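PDB 2J0W: lysine-sensitive aspartokinase 3 from Escherichia coli, which catalyses the ATP-dependent phosphorylation of L-aspartate, the first step towards lysine, and is inhibited allosterically by lysine. Local coordinates for residues A[19-24]-A[127-132]; A[93-98]-A[112-117]; A[237-242]-A[282-287]; A[298-303]-A[392-397]; A[308-313]-A[350-355]. One frame throughout, in Å; residues are numbered along the deposited sequence.

Contact 1: residues A[19-24]-A[127-132]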
# COMPACT_ATOMS: atom_id res chain seq x y z
N ALA A 19 -2.57 25.87 39.31
CA ALA A 19 -2.72 24.65 38.51
C ALA A 19 -2.01 23.50 39.20
O ALA A 19 -2.55 22.39 39.35
CB ALA A 19 -2.12 24.88 37.13
N MET A 20 -0.78 23.76 39.61
CA MET A 20 0.02 22.75 40.27
C MET A 20 -0.77 22.26 41.47
O MET A 20 -0.80 21.06 41.75
CB MET A 20 1.36 23.34 40.70
CG MET A 20 2.46 22.31 40.76
SD MET A 20 4.03 22.96 40.13
CE MET A 20 4.84 23.35 41.61
N ASN A 21 -1.42 23.18 42.17
CA ASN A 21 -2.23 22.85 43.33
C ASN A 21 -3.45 22.01 42.91
O ASN A 21 -3.73 20.95 43.49
CB ASN A 21 -2.68 24.13 44.05
CG ASN A 21 -1.74 24.53 45.18
OD1 ASN A 21 -1.35 23.71 46.02
ND2 ASN A 21 -1.39 25.81 45.22
N ARG A 22 -4.20 22.48 41.91
CA ARG A 22 -5.34 21.72 41.43
C ARG A 22 -4.89 20.27 41.27
O ARG A 22 -5.55 19.34 41.72
CB ARG A 22 -5.83 22.23 40.08
CG ARG A 22 -6.83 23.37 40.13
CD ARG A 22 -7.15 23.89 38.72
NE ARG A 22 -6.49 25.16 38.46
CZ ARG A 22 -5.63 25.38 37.46
NH1 ARG A 22 -5.32 24.40 36.62
NH2 ARG A 22 -5.10 26.59 37.30
N SER A 23 -3.74 20.10 40.62
CA SER A 23 -3.19 18.78 40.37
C SER A 23 -2.77 18.06 41.65
O SER A 23 -2.91 16.84 41.75
CB SER A 23 -1.99 18.87 39.41
OG SER A 23 -2.41 19.30 38.13
N ALA A 24 -2.25 18.80 42.61
CA ALA A 24 -1.83 18.19 43.86
C ALA A 24 -3.07 17.66 44.58
O ALA A 24 -3.03 16.58 45.18
CB ALA A 24 -1.11 19.20 44.74
N VAL A 127 7.07 18.72 44.43
CA VAL A 127 7.30 18.08 45.72
C VAL A 127 7.14 19.10 46.83
O VAL A 127 6.58 18.80 47.89
CB VAL A 127 8.70 17.43 45.83
CG1 VAL A 127 8.91 16.47 44.69
CG2 VAL A 127 9.79 18.48 45.86
N GLU A 128 7.62 20.32 46.57
CA GLU A 128 7.53 21.40 47.53
C GLU A 128 6.08 21.80 47.77
O GLU A 128 5.70 22.12 48.89
CB GLU A 128 8.33 22.61 47.06
CG GLU A 128 9.82 22.41 47.21
CD GLU A 128 10.19 21.84 48.57
OE1 GLU A 128 9.90 22.49 49.60
OE2 GLU A 128 10.76 20.73 48.61
N ILE A 129 5.28 21.78 46.71
CA ILE A 129 3.88 22.12 46.88
C ILE A 129 3.18 21.04 47.69
O ILE A 129 2.19 21.30 48.37
CB ILE A 129 3.19 22.28 45.52
CG1 ILE A 129 3.36 23.72 45.03
CG2 ILE A 129 1.73 21.94 45.62
CD1 ILE A 129 2.49 24.07 43.86
N LEU A 130 3.71 19.82 47.63
CA LEU A 130 3.12 18.70 48.37
C LEU A 130 3.55 18.67 49.82
O LEU A 130 2.76 18.30 50.70
CB LEU A 130 3.47 17.37 47.70
CG LEU A 130 2.82 17.12 46.34
CD1 LEU A 130 3.07 15.69 45.92
CD2 LEU A 130 1.33 17.37 46.43
N ARG A 131 4.80 19.04 50.09
CA ARG A 131 5.30 19.07 51.47
C ARG A 131 4.81 20.30 52.22
O ARG A 131 4.85 20.35 53.45
CB ARG A 131 6.83 19.02 51.48
CG ARG A 131 7.35 17.68 51.07
CD ARG A 131 8.85 17.60 51.18
NE ARG A 131 9.32 16.25 50.91
CZ ARG A 131 10.60 15.90 50.85
NH1 ARG A 131 11.54 16.81 51.06
NH2 ARG A 131 10.93 14.65 50.59
N GLU A 132 4.35 21.30 51.48
CA GLU A 132 3.83 22.52 52.08
C GLU A 132 2.47 22.16 52.68
O GLU A 132 1.81 22.99 53.30
CB GLU A 132 3.67 23.60 51.01
CG GLU A 132 3.49 25.01 51.56
CD GLU A 132 3.87 26.07 50.55
OE1 GLU A 132 2.96 26.65 49.91
OE2 GLU A 132 5.08 26.32 50.39

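Contact 2: residues A[93-98]-A[112-117]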
# COMPACT_ATOMS: atom_id res chain seq x y z
N GLU A 93 21.14 28.53 35.93
CA GLU A 93 22.49 28.88 35.55
C GLU A 93 23.03 27.88 34.53
O GLU A 93 23.64 28.26 33.53
CB GLU A 93 23.41 28.91 36.78
CG GLU A 93 24.86 29.28 36.47
CD GLU A 93 25.01 30.66 35.83
OE1 GLU A 93 24.48 31.63 36.40
OE2 GLU A 93 25.65 30.76 34.75
N ASN A 94 22.78 26.59 34.76
CA ASN A 94 23.29 25.59 33.83
C ASN A 94 22.61 25.74 32.48
O ASN A 94 23.25 25.64 31.43
CB ASN A 94 23.07 24.18 34.36
CG ASN A 94 23.92 23.15 33.63
OD1 ASN A 94 23.39 22.25 32.96
ND2 ASN A 94 25.24 23.29 33.74
N ILE A 95 21.31 26.00 32.52
CA ILE A 95 20.54 26.18 31.29
C ILE A 95 21.22 27.30 30.52
O ILE A 95 21.46 27.21 29.31
CB ILE A 95 19.07 26.56 31.61
CG1 ILE A 95 18.33 25.34 32.18
CG2 ILE A 95 18.37 27.08 30.36
CD1 ILE A 95 16.88 25.59 32.54
N THR A 96 21.57 28.36 31.26
CA THR A 96 22.23 29.50 30.66
C THR A 96 23.53 29.11 29.98
O THR A 96 23.73 29.43 28.81
CB THR A 96 22.48 30.58 31.73
OG1 THR A 96 21.23 30.97 32.31
CG2 THR A 96 23.16 31.81 31.11
N VAL A 97 24.42 28.41 30.69
CA VAL A 97 25.69 28.04 30.06
C VAL A 97 25.47 27.14 28.85
O VAL A 97 26.16 27.29 27.84
CB VAL A 97 26.67 27.33 31.02
CG1 VAL A 97 28.10 27.42 30.45
CG2 VAL A 97 26.62 27.98 32.40
N LEU A 98 24.52 26.21 28.95
CA LEU A 98 24.24 25.32 27.82
C LEU A 98 23.72 26.14 26.64
O LEU A 98 24.11 25.91 25.49
CB LEU A 98 23.20 24.25 28.21
CG LEU A 98 23.70 23.21 29.23
CD1 LEU A 98 22.58 22.26 29.60
CD2 LEU A 98 24.87 22.44 28.65
N ASP A 112 18.62 17.36 23.95
CA ASP A 112 17.98 16.48 24.92
C ASP A 112 18.44 16.84 26.32
O ASP A 112 17.64 16.85 27.26
CB ASP A 112 18.32 15.00 24.63
CG ASP A 112 17.29 14.32 23.74
OD1 ASP A 112 16.49 15.02 23.09
OD2 ASP A 112 17.30 13.07 23.67
N GLU A 113 19.73 17.15 26.46
CA GLU A 113 20.29 17.49 27.77
C GLU A 113 19.79 18.83 28.30
O GLU A 113 19.55 18.99 29.49
CB GLU A 113 21.81 17.53 27.70
CG GLU A 113 22.45 18.09 28.97
CD GLU A 113 22.08 17.32 30.22
OE1 GLU A 113 22.17 16.08 30.21
OE2 GLU A 113 21.71 17.97 31.22
N LEU A 114 19.65 19.80 27.41
CA LEU A 114 19.18 21.10 27.82
C LEU A 114 17.68 21.03 28.03
O LEU A 114 17.16 21.54 29.02
CB LEU A 114 19.53 22.13 26.75
CG LEU A 114 19.36 23.60 27.12
CD1 LEU A 114 19.95 24.44 26.01
CD2 LEU A 114 17.91 23.92 27.32
N VAL A 115 16.97 20.41 27.10
CA VAL A 115 15.52 20.35 27.26
C VAL A 115 15.09 19.54 28.46
O VAL A 115 14.03 19.77 29.01
CB VAL A 115 14.82 19.80 26.00
CG1 VAL A 115 13.39 19.45 26.34
CG2 VAL A 115 14.83 20.86 24.88
N SER A 116 15.90 18.59 28.88
CA SER A 116 15.54 17.77 30.01
C SER A 116 15.27 18.64 31.25
O SER A 116 14.40 18.32 32.07
CB SER A 116 16.66 16.79 30.30
OG SER A 116 17.82 17.50 30.67
N HIS A 117 16.00 19.74 31.37
CA HIS A 117 15.84 20.66 32.51
C HIS A 117 14.41 21.11 32.89
O HIS A 117 14.15 21.41 34.06
CB HIS A 117 16.73 21.89 32.31
CG HIS A 117 18.19 21.60 32.50
ND1 HIS A 117 18.91 20.78 31.65
CD2 HIS A 117 19.05 21.96 33.49
CE1 HIS A 117 20.14 20.65 32.11
NE2 HIS A 117 20.25 21.35 33.22
O HOH W 1 24.42 19.53 32.16

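Contact 3: residues A[237-242]-A[282-287]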
# COMPACT_ATOMS: atom_id res chain seq x y z
N ALA A 237 -17.65 18.60 18.95
CA ALA A 237 -17.05 17.30 19.21
C ALA A 237 -17.66 16.71 20.46
O ALA A 237 -17.77 17.38 21.48
CB ALA A 237 -15.57 17.45 19.40
N LYS A 238 -18.04 15.44 20.37
CA LYS A 238 -18.65 14.73 21.50
C LYS A 238 -17.58 13.97 22.29
O LYS A 238 -16.64 13.44 21.70
CB LYS A 238 -19.71 13.71 21.01
CG LYS A 238 -20.57 14.10 19.79
CD LYS A 238 -21.46 15.32 20.04
CE LYS A 238 -22.31 15.67 18.82
NZ LYS A 238 -23.04 16.96 19.00
N ARG A 239 -17.73 13.91 23.61
CA ARG A 239 -16.78 13.16 24.43
C ARG A 239 -17.08 11.67 24.27
O ARG A 239 -18.20 11.30 23.97
CB ARG A 239 -16.90 13.50 25.92
CG ARG A 239 -15.89 12.70 26.76
CD ARG A 239 -16.52 11.91 27.88
NE ARG A 239 -16.47 12.68 29.12
CZ ARG A 239 -17.31 13.67 29.42
NH1 ARG A 239 -18.28 14.00 28.58
NH2 ARG A 239 -17.14 14.35 30.54
N ILE A 240 -16.08 10.83 24.49
CA ILE A 240 -16.24 9.39 24.38
C ILE A 240 -15.96 8.77 25.73
O ILE A 240 -14.81 8.60 26.11
CB ILE A 240 -15.24 8.82 23.38
CG1 ILE A 240 -15.51 9.42 22.00
CG2 ILE A 240 -15.31 7.29 23.40
CD1 ILE A 240 -14.52 8.98 20.96
N ASP A 241 -17.02 8.42 26.45
CA ASP A 241 -16.87 7.87 27.80
C ASP A 241 -16.00 6.62 27.94
O ASP A 241 -15.32 6.45 28.95
CB ASP A 241 -18.24 7.62 28.42
CG ASP A 241 -19.09 8.88 28.50
OD1 ASP A 241 -18.59 9.89 29.06
OD2 ASP A 241 -20.24 8.86 28.02
N GLU A 242 -16.01 5.74 26.95
CA GLU A 242 -15.18 4.54 27.06
C GLU A 242 -14.82 4.00 25.68
O GLU A 242 -15.65 3.99 24.77
CB GLU A 242 -15.91 3.47 27.88
CG GLU A 242 -15.02 2.28 28.25
CD GLU A 242 -15.77 1.20 29.01
OE1 GLU A 242 -16.76 0.66 28.47
OE2 GLU A 242 -15.37 0.89 30.16
N PRO A 282 -12.18 17.79 37.13
CA PRO A 282 -12.32 16.35 37.35
C PRO A 282 -13.71 15.78 37.62
O PRO A 282 -13.85 14.61 37.95
CB PRO A 282 -11.37 16.09 38.51
CG PRO A 282 -11.42 17.37 39.27
CD PRO A 282 -11.36 18.40 38.18
N ARG A 283 -14.73 16.61 37.48
CA ARG A 283 -16.09 16.15 37.71
C ARG A 283 -16.89 16.24 36.42
O ARG A 283 -18.11 16.02 36.40
CB ARG A 283 -16.76 16.97 38.81
CG ARG A 283 -16.66 18.47 38.64
CD ARG A 283 -17.21 19.17 39.88
NE ARG A 283 -16.68 18.58 41.11
CZ ARG A 283 -16.84 19.09 42.32
NH1 ARG A 283 -17.52 20.22 42.48
NH2 ARG A 283 -16.33 18.48 43.38
N ALA A 284 -16.20 16.57 35.34
CA ALA A 284 -16.86 16.63 34.06
C ALA A 284 -16.78 15.19 33.61
O ALA A 284 -17.66 14.71 32.89
CB ALA A 284 -16.12 17.55 33.10
N GLY A 285 -15.74 14.49 34.06
CA GLY A 285 -15.56 13.09 33.70
C GLY A 285 -14.68 12.85 32.48
O GLY A 285 -14.80 13.53 31.45
N GLY A 286 -13.80 11.87 32.57
CA GLY A 286 -12.93 11.58 31.45
C GLY A 286 -13.26 10.27 30.75
O GLY A 286 -14.27 9.63 31.03
N THR A 287 -12.38 9.88 29.84
CA THR A 287 -12.53 8.66 29.07
C THR A 287 -11.63 7.58 29.62
O THR A 287 -10.48 7.84 29.96
CB THR A 287 -12.13 8.85 27.61
OG1 THR A 287 -12.90 9.91 27.03
CG2 THR A 287 -12.36 7.56 26.83

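Contact 4: residues A[298-303]-A[392-397]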
# COMPACT_ATOMS: atom_id res chain seq x y z
N LEU A 298 -19.53 1.95 14.74
CA LEU A 298 -18.93 1.66 13.46
C LEU A 298 -17.95 2.79 13.22
O LEU A 298 -16.93 2.61 12.57
CB LEU A 298 -20.00 1.64 12.36
CG LEU A 298 -19.49 1.21 10.98
CD1 LEU A 298 -19.00 -0.24 11.04
CD2 LEU A 298 -20.60 1.36 9.95
N PHE A 299 -18.28 3.96 13.77
CA PHE A 299 -17.44 5.13 13.63
C PHE A 299 -17.23 5.79 15.00
O PHE A 299 -18.17 6.37 15.53
CB PHE A 299 -18.08 6.16 12.70
CG PHE A 299 -18.41 5.63 11.33
CD1 PHE A 299 -17.55 4.77 10.67
CD2 PHE A 299 -19.57 6.05 10.68
CE1 PHE A 299 -17.83 4.32 9.38
CE2 PHE A 299 -19.86 5.62 9.39
CZ PHE A 299 -18.99 4.75 8.74
N ARG A 300 -16.03 5.69 15.55
CA ARG A 300 -15.76 6.31 16.85
C ARG A 300 -15.37 7.76 16.69
O ARG A 300 -15.96 8.63 17.32
CB ARG A 300 -14.61 5.62 17.59
CG ARG A 300 -14.97 4.33 18.29
CD ARG A 300 -15.53 4.53 19.69
NE ARG A 300 -15.53 3.24 20.38
CZ ARG A 300 -16.08 2.99 21.56
NH1 ARG A 300 -16.69 3.95 22.24
NH2 ARG A 300 -16.01 1.76 22.07
N ALA A 301 -14.39 8.01 15.83
CA ALA A 301 -13.92 9.37 15.65
C ALA A 301 -13.10 9.60 14.40
O ALA A 301 -12.88 8.71 13.60
CB ALA A 301 -13.12 9.78 16.86
N LEU A 302 -12.65 10.84 14.26
CA LEU A 302 -11.82 11.26 13.15
C LEU A 302 -10.54 11.82 13.77
O LEU A 302 -10.58 12.44 14.84
CB LEU A 302 -12.52 12.35 12.35
CG LEU A 302 -13.88 11.97 11.76
CD1 LEU A 302 -14.53 13.20 11.16
CD2 LEU A 302 -13.71 10.87 10.72
N ALA A 303 -9.41 11.59 13.12
CA ALA A 303 -8.12 12.07 13.59
C ALA A 303 -7.40 12.76 12.44
O ALA A 303 -7.44 12.30 11.30
CB ALA A 303 -7.29 10.91 14.10
N ILE A 392 -11.70 6.23 12.52
CA ILE A 392 -11.53 5.05 13.32
C ILE A 392 -12.86 4.51 13.78
O ILE A 392 -13.76 5.27 14.17
CB ILE A 392 -10.64 5.32 14.52
CG1 ILE A 392 -9.25 5.69 14.00
CG2 ILE A 392 -10.60 4.11 15.46
CD1 ILE A 392 -8.21 5.70 15.06
N GLY A 393 -12.98 3.19 13.71
CA GLY A 393 -14.20 2.53 14.11
C GLY A 393 -13.96 1.05 14.22
O GLY A 393 -12.87 0.62 14.64
N ASN A 394 -14.95 0.26 13.82
CA ASN A 394 -14.83 -1.18 13.93
C ASN A 394 -15.48 -1.91 12.76
O ASN A 394 -16.59 -1.59 12.35
CB ASN A 394 -15.44 -1.61 15.26
CG ASN A 394 -14.94 -0.77 16.42
OD1 ASN A 394 -13.84 -0.99 16.93
ND2 ASN A 394 -15.72 0.23 16.82
N ASP A 395 -14.76 -2.89 12.22
CA ASP A 395 -15.25 -3.68 11.09
C ASP A 395 -15.68 -2.85 9.88
O ASP A 395 -16.67 -3.16 9.21
CB ASP A 395 -16.42 -4.55 11.55
CG ASP A 395 -16.05 -5.45 12.71
OD1 ASP A 395 -16.92 -6.21 13.18
OD2 ASP A 395 -14.88 -5.39 13.16
N LEU A 396 -14.92 -1.79 9.59
CA LEU A 396 -15.21 -0.93 8.46
C LEU A 396 -15.02 -1.69 7.14
O LEU A 396 -15.69 -1.41 6.15
CB LEU A 396 -14.29 0.29 8.47
CG LEU A 396 -14.23 1.07 9.78
CD1 LEU A 396 -13.24 2.22 9.67
CD2 LEU A 396 -15.60 1.59 10.11
N SER A 397 -14.10 -2.66 7.16
CA SER A 397 -13.78 -3.47 5.98
C SER A 397 -14.86 -4.44 5.56
O SER A 397 -15.12 -4.61 4.37
CB SER A 397 -12.46 -4.22 6.20
OG SER A 397 -12.51 -5.02 7.37

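Contact 5: residues A[308-313]-A[350-355]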
# COMPACT_ATOMS: atom_id res chain seq x y z
N GLN A 308 2.05 16.20 6.53
CA GLN A 308 2.46 14.89 6.07
C GLN A 308 3.20 15.11 4.76
O GLN A 308 3.02 16.12 4.08
CB GLN A 308 1.24 14.00 5.88
CG GLN A 308 0.39 13.87 7.13
CD GLN A 308 1.11 13.19 8.28
OE1 GLN A 308 1.38 11.99 8.25
NE2 GLN A 308 1.43 13.96 9.31
N THR A 309 4.06 14.17 4.42
CA THR A 309 4.82 14.24 3.18
C THR A 309 4.50 12.99 2.36
O THR A 309 4.49 11.88 2.90
CB THR A 309 6.33 14.28 3.48
OG1 THR A 309 6.61 15.34 4.40
CG2 THR A 309 7.12 14.50 2.20
N LEU A 310 4.19 13.16 1.07
CA LEU A 310 3.89 12.00 0.22
C LEU A 310 5.08 11.69 -0.69
O LEU A 310 5.33 12.39 -1.67
CB LEU A 310 2.65 12.23 -0.65
CG LEU A 310 2.32 11.00 -1.53
CD1 LEU A 310 1.81 9.86 -0.65
CD2 LEU A 310 1.29 11.36 -2.60
N LEU A 311 5.80 10.63 -0.34
CA LEU A 311 6.96 10.19 -1.09
C LEU A 311 6.57 9.07 -2.06
O LEU A 311 6.53 7.90 -1.67
CB LEU A 311 8.03 9.68 -0.14
CG LEU A 311 9.32 9.23 -0.80
CD1 LEU A 311 9.99 10.42 -1.49
CD2 LEU A 311 10.22 8.65 0.27
N THR A 312 6.28 9.45 -3.30
CA THR A 312 5.87 8.50 -4.34
C THR A 312 7.09 7.95 -5.10
O THR A 312 7.91 8.71 -5.62
CB THR A 312 4.91 9.18 -5.34
OG1 THR A 312 3.74 9.63 -4.65
CG2 THR A 312 4.51 8.22 -6.43
N LEU A 313 7.20 6.63 -5.16
CA LEU A 313 8.31 6.01 -5.86
C LEU A 313 7.91 5.20 -7.09
O LEU A 313 7.13 4.25 -7.01
CB LEU A 313 9.11 5.11 -4.92
CG LEU A 313 9.88 5.86 -3.84
CD1 LEU A 313 10.70 4.87 -3.01
CD2 LEU A 313 10.79 6.90 -4.50
N ALA A 350 3.46 4.80 -3.32
CA ALA A 350 3.29 6.10 -2.66
C ALA A 350 3.39 5.97 -1.15
O ALA A 350 2.55 5.32 -0.51
CB ALA A 350 1.95 6.74 -3.05
N LEU A 351 4.41 6.60 -0.59
CA LEU A 351 4.67 6.55 0.85
C LEU A 351 4.15 7.78 1.60
O LEU A 351 4.43 8.92 1.20
CB LEU A 351 6.17 6.39 1.07
CG LEU A 351 6.80 5.13 0.48
CD1 LEU A 351 8.30 5.30 0.40
CD2 LEU A 351 6.45 3.93 1.33
N THR A 352 3.40 7.55 2.68
CA THR A 352 2.83 8.62 3.50
C THR A 352 3.74 8.89 4.70
O THR A 352 3.75 8.12 5.66
CB THR A 352 1.42 8.25 4.03
OG1 THR A 352 0.52 8.07 2.93
CG2 THR A 352 0.89 9.36 4.92
N LEU A 353 4.49 9.99 4.66
CA LEU A 353 5.42 10.31 5.74
C LEU A 353 5.02 11.37 6.75
O LEU A 353 4.75 12.53 6.41
CB LEU A 353 6.78 10.68 5.15
CG LEU A 353 7.40 9.58 4.29
CD1 LEU A 353 8.85 9.95 3.93
CD2 LEU A 353 7.35 8.26 5.05
N ASP A 354 5.00 10.96 8.02
CA ASP A 354 4.64 11.83 9.13
C ASP A 354 5.86 12.59 9.63
O ASP A 354 7.00 12.20 9.38
CB ASP A 354 4.04 10.97 10.26
CG ASP A 354 3.64 11.78 11.46
OD1 ASP A 354 3.17 12.94 11.28
OD2 ASP A 354 3.77 11.27 12.59
N THR A 355 5.64 13.71 10.32
CA THR A 355 6.76 14.47 10.85
C THR A 355 7.45 13.58 11.88
O THR A 355 6.88 12.60 12.35
CB THR A 355 6.32 15.76 11.53
OG1 THR A 355 5.37 15.46 12.56
CG2 THR A 355 5.72 16.73 10.49

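Contact 1: residues A[19-24]-A[127-132]
Ile129 reaches across to Met20, Asn21 and Ala24, and its branches divide the work. From CB, the CG2 branch stands anti to the backbone N and meets the other helix at two points, Asn21 OD1 at 3.6 Å and the methyl of Ala24. The longer arm, CG1, comes within 3.7 Å of Met20 CE. At its tip, CD1 lies 3.4 Å from Met20 CB and also close to the thioether methyl CE, because the methionine bends at chi2 and chi3 and curls round the isoleucine end. The segments 19-24 and 127-131, on helices 17-27 and 108-131 of the amino acid kinase fold, cross at -63°, their axes 10.1 Å apart. Alanine's single methyl lets Leu130 CD2 come to 3.5 Å of Ala24 CB. Asn21 OD1 takes its hydrogen bond from Arg133, just past the second segment, so its approach to Ile129 is only van der Waals. Were Ile129 cut back to an alanine, the methionine would probably lose its CD1 partner and be held less firmly in its bent shape. Phe126, about one turn before Leu130, also touches Met20 and Ala24, while Leu130 leans on Leu178 and Ile180 of strand 178-182.

Contact 2: residues A[93-98]-A[112-117]
The imidazole of His117 and the side-chain amide of Asn94 meet with their planes 25° apart, although the two side chains cross at about a right angle. His117 NE2 lies 3.3 Å from Asn94 OD1 in a weak, strongly bent hydrogen bond (126° at the hydrogen). At the in-plane edge of the ring lies the carbonyl carbon of Glu113, one turn back on its own helix; there ND1 makes weak bonds to the carbonyl oxygens of Glu113 and Leu114, which help to fix the rotation of the ring. Aliphatic groups approach the imidazole obliquely: Ile95 CG1 is 3.7 Å from His117 CD2, and Leu98 CD1 is 3.9 Å from His117 CE1. Histidine suits the place because its carbon atoms pack with these residues while its nitrogens find polar partners. A water donates to Asn94 OD1 at 3.0 Å and weakly to Glu113 OE2, whose other oxygen, OE1, bonds to Thr193. Further along, Leu98 CB rests 3.9 Å from Leu114 CD1. The two segments run roughly antiparallel (151°) on helices 82-102 and 108-131, which form a helical hairpin. Leu48 of helix 44-51 touches both Ile95 and Leu114, Leu64 of helix 57-75 also packs on Ile95, and strand 193-195 borders the polar flank.

Contact 3: residues A[237-242]-A[282-287]
Gly285 O is gripped by two nitrogens of one guanidinium group. Arg239 NE lies 3.0 Å from Gly285 O and Arg239 NH2 lies 2.6 Å from it, a side-on hold in which the oxygen sits close to the guanidinium plane. Both nitrogens come from the same face of the peptide carbonyl, NE well above its plane and NH2 tilted from it by 31°. Arg239 reaches this carbonyl by starting with CG anti to the backbone N (chi1 -179°) and then bending at chi2 and chi3. The carboxylate of Asp241 approaches the same group from outside its plane, with Asp241 OD1 3.5 Å from Arg239 NE, so charge alone acts between them. Glycine suits Gly285, because a side chain would collide with the preceding carbonyl at these backbone angles, and it would point at the arginine. A leucine in place of Arg239 would probably leave Gly285 O without either of these donors and remove the positive charge beside Asp241.

At the other end, Thr287 OG1 is modelled as a donor to Ile240 O, but that distance is very short and the oxygen is crowded, so its detail is doubtful; OG1 also bonds to Ile226 N. Thr287 CA makes a CH···O contact with Asp241 O at 3.6 Å. Strand 287-290 begins here, and Asp241 bonds through its backbone to Leu288. Strands 239-244 and 287-290 are parallel neighbours in the mixed sheet of the amino acid kinase fold, at the side where Tyr227, an ATP-binding residue, packs on Arg239.

Contact 4: residues A[298-303]-A[392-397]
Leu396 points its CD2 methyl at Phe299 and Leu298. Phe299 offers the edge of its ring, with Leu396 CD2 3.6 Å from Phe299 CE1. Leu298 CG, of the same segment as the phenylalanine, lies over one face of the ring, towards its rim. With CG anti to the backbone N (chi1 -174°), Leu298 swings its chain back to the opposing segment, bringing Leu298 CD1 to 4.0 Å from Leu396 CD2. The backbones come close where Gly393 CA lies 4.2 Å from Phe299 CA: a side chain on the glycine would run into Leu298 O, which instead receives a CH···O contact from Gly393 CA at 3.1 Å. The guanidinium of Arg300 makes a salt bridge with Glu247, and Asn394 gives its amide to Pro297 O. The chains are tied by Ile392 O, which accepts from Arg300 N at 2.7 Å, in the carbonyl plane, and from Ala301 N at 3.3 Å. Ile392 N returns a nearly straight bond to Ala301 O. Phe299 packs further on Leu447 and Phe448 of helix 436-448. Two successive residues, Arg300 and Ala301, facing the single Ile392 make a classic beta bulge, here between antiparallel strands 299-313 and 386-393 in the ACT-domain region required for homodimerization.

Contact 5: residues A[308-313]-A[350-355]
Gln308 sets CG beside its backbone N and then bends at chi2 (-64°), while Asp354 holds CG anti to its own N (chi1 180°); together they bring Gln308 NE2 within 2.8 Å of Asp354 OD1. The bond is nearly straight, lies close to the amide plane, and meets the anti side of the carboxylate oxygen from 28° out of its plane. Gln308 OE1 accepts from Arg305 and NE2 also donates to Arg306 O, so both ends of the buried amide are used.

Beyond it, strands 308-313 and 350-353 run antiparallel. Thr309 exchanges a pair of backbone hydrogen bonds with Leu353, and Leu311 does the same with Leu351. On the face carrying Thr309 and Leu353, Leu311 and Leu351 lie side by side, Leu311 CD2 3.9 Å from Leu351 CD1, and Leu353 CD1 comes across to the same Leu311 CD2. On the face of Leu310 and Ala350, Leu310 CD1 sits 3.9 Å from Ala350 CB, whose small size leaves room. Leu353 also touches Val339, a residue of the shared lysine-inhibitor site. The pairing therefore rests on backbone bonds and leucine packing, with an amide fixing its polar end; Arg305, in a long, weak ion pair, may slightly offset the charge of Asp354.

In the fold
Contacts 1 and 2 share helix 108-131, their centres about 24 Å apart, and contact 2 is nested within the chain loop that contact 1 closes. Neither touches the substrates: the side chain of His117 is about 11 Å from the bound aspartate, that of Met20 about 13 Å from both aspartate and ADP. Contacts 3 and 4 border the nucleotide, with the side chains of Ile240 and Ala301 each about 6 Å from ADP. Their centres are about 18 Å apart and they touch directly, Arg300 NH1 lying 2.7 Å from Glu242 O, where strand 239-244 meets the start of strand 299-313. Strand 299-313 then continues to contact 5, about 23 Å from contact 4 between centres, beside the lysine-inhibitor site.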